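Local atomic coordinates of malonyl coenzyme A-acyl carrier protein transacylase (Helicobacter pylori, PDB entry 2H1Y), a protein that probably transfers the malonyl group from malonyl-CoA to holo-acyl carrier protein, yielding malonyl-acyl carrier protein and free CoA. Residues 143-148 with 187-192. Sequence-based numbering, arbitrary orientation.
Sequences SMMVVL and ALEPTL
M145 and L192 meet end to end: the methyl CE of M145 lies 3.8 Å from CD1 of L192, a van der Waals distance between two buried side chains. The thioether gets there because it leaves the strand straight, CG anti to the backbone N (chi1 174°), and turns only at its last bond (chi3 77°). L192 divides its two methyls between two strand residues. While CD1 faces M145, CD2 approaches V147, whose CG1 is 4.0 Å away, the two side chains running at a slant to one another. M145 and V147 are alternate residues of an extended strand, so their side chains emerge on the same face, and the leucine fork spans both.

The polar element is slight. OE2 of E189 comes to 3.8 Å from SD of M145, a van der Waals approach in which the glutamate chain, bent at chi2 (84°), brings its end nearer the strand than its CB direction would suggest.

Within 187-192, L192 N donates to L188 O at 2.8 Å, an i to i+4 helical bond that holds the backbone of L192. The strand's own backbone pairs with 175-179 and 199-202, and L155 and L158 of helix 152-160 also touch L192. With only 165 Å² buried in total, the contact is a small piece of a larger apolar core: helix 189-195 packed on one face of the four-stranded antiparallel sheet, in the smaller ferredoxin-like subdomain of the FabD acyltransferase fold.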
loop_
_atom_site.group_PDB
_atom_site.type_symbol
_atom_site.label_atom_id
_atom_site.label_comp_id
_atom_site.label_asym_id
_atom_site.label_seq_id
_atom_site.Cartn_x
_atom_site.Cartn_y
_atom_site.Cartn_z
ATOM N N SER A 143 4.832 -11.680 -13.353
ATOM C CA SER A 143 3.659 -11.761 -12.516
ATOM C C SER A 143 3.994 -11.877 -11.034
ATOM O O SER A 143 5.164 -11.938 -10.647
ATOM C CB SER A 143 2.778 -12.931 -12.939
ATOM O OG SER A 143 1.487 -12.744 -12.385
ATOM N N MET A 144 2.946 -11.888 -10.217
ATOM C CA MET A 144 3.058 -12.159 -8.791
ATOM C C MET A 144 2.109 -13.288 -8.354
ATOM O O MET A 144 1.029 -13.474 -8.936
ATOM C CB MET A 144 2.868 -10.866 -8.003
ATOM C CG MET A 144 4.146 -10.018 -8.009
ATOM S SD MET A 144 3.949 -8.358 -7.392
ATOM C CE MET A 144 4.154 -8.568 -5.634
ATOM N N MET A 145 2.516 -14.059 -7.353
ATOM C CA MET A 145 1.790 -15.269 -7.005
ATOM C C MET A 145 1.649 -15.449 -5.499
ATOM O O MET A 145 2.645 -15.657 -4.791
ATOM C CB MET A 145 2.496 -16.477 -7.640
ATOM C CG MET A 145 1.940 -17.841 -7.255
ATOM S SD MET A 145 2.786 -19.220 -8.072
ATOM C CE MET A 145 4.309 -19.315 -7.133
ATOM N N VAL A 146 0.415 -15.406 -5.010
ATOM C CA VAL A 146 0.164 -15.622 -3.574
ATOM C C VAL A 146 0.321 -17.104 -3.215
ATOM O O VAL A 146 -0.310 -17.962 -3.815
ATOM C CB VAL A 146 -1.244 -15.106 -3.121
ATOM C CG1 VAL A 146 -1.372 -15.156 -1.633
ATOM C CG2 VAL A 146 -1.473 -13.693 -3.534
ATOM N N VAL A 147 1.168 -17.398 -2.237
ATOM C CA VAL A 147 1.260 -18.737 -1.662
ATOM C C VAL A 147 0.710 -18.714 -0.233
ATOM O O VAL A 147 0.908 -17.764 0.489
ATOM C CB VAL A 147 2.718 -19.279 -1.653
ATOM C CG1 VAL A 147 2.732 -20.773 -1.357
ATOM C CG2 VAL A 147 3.420 -19.024 -2.982
ATOM N N LEU A 148 0.024 -19.776 0.173
ATOM C CA LEU A 148 -0.572 -19.833 1.503
ATOM C C LEU A 148 -0.154 -21.080 2.255
ATOM O O LEU A 148 -0.341 -22.193 1.781
ATOM C CB LEU A 148 -2.091 -19.807 1.388
ATOM C CG LEU A 148 -2.825 -18.834 2.305
ATOM C CD1 LEU A 148 -3.344 -17.638 1.463
ATOM C CD2 LEU A 148 -3.981 -19.565 2.992
ATOM N N ALA A 187 5.291 -23.053 -12.203
ATOM C CA ALA A 187 6.036 -24.294 -12.435
ATOM C C ALA A 187 6.628 -24.824 -11.145
ATOM O O ALA A 187 7.155 -25.933 -11.103
ATOM C CB ALA A 187 7.142 -24.077 -13.464
ATOM N N LEU A 188 6.565 -23.998 -10.108
ATOM C CA LEU A 188 6.932 -24.365 -8.751
ATOM C C LEU A 188 5.777 -25.080 -8.036
ATOM O O LEU A 188 5.964 -25.586 -6.925
ATOM C CB LEU A 188 7.263 -23.092 -7.976
ATOM C CG LEU A 188 8.653 -22.540 -7.650
ATOM C CD1 LEU A 188 9.706 -22.831 -8.699
ATOM C CD2 LEU A 188 8.483 -21.038 -7.437
ATOM N N GLU A 189 4.597 -25.103 -8.673
ATOM C CA GLU A 189 3.368 -25.711 -8.127
ATOM C C GLU A 189 3.586 -27.044 -7.394
ATOM O O GLU A 189 3.249 -27.154 -6.211
ATOM C CB GLU A 189 2.283 -25.871 -9.213
ATOM C CG GLU A 189 0.942 -25.085 -8.991
ATOM C CD GLU A 189 0.976 -23.608 -9.472
ATOM O OE1 GLU A 189 0.235 -23.245 -10.429
ATOM O OE2 GLU A 189 1.748 -22.806 -8.887
ATOM N N PRO A 190 4.192 -28.044 -8.067
ATOM C CA PRO A 190 4.222 -29.381 -7.459
ATOM C C PRO A 190 5.163 -29.463 -6.261
ATOM O O PRO A 190 4.983 -30.313 -5.392
ATOM C CB PRO A 190 4.752 -30.288 -8.584
ATOM C CG PRO A 190 4.869 -29.414 -9.816
ATOM C CD PRO A 190 4.924 -28.002 -9.345
ATOM N N THR A 191 6.164 -28.589 -6.242
ATOM C CA THR A 191 7.115 -28.481 -5.151
ATOM C C THR A 191 6.483 -27.707 -3.987
ATOM O O THR A 191 6.650 -28.072 -2.824
ATOM C CB THR A 191 8.397 -27.773 -5.632
ATOM O OG1 THR A 191 8.678 -28.160 -6.989
ATOM C CG2 THR A 191 9.590 -28.106 -4.736
ATOM N N LEU A 192 5.748 -26.644 -4.303
ATOM C CA LEU A 192 5.034 -25.884 -3.287
ATOM C C LEU A 192 3.998 -26.764 -2.623
ATOM O O LEU A 192 3.895 -26.798 -1.398
ATOM C CB LEU A 192 4.360 -24.665 -3.899
ATOM C CG LEU A 192 5.276 -23.498 -4.252
ATOM C CD1 LEU A 192 4.581 -22.532 -5.203
ATOM C CD2 LEU A 192 5.731 -22.800 -3.011
#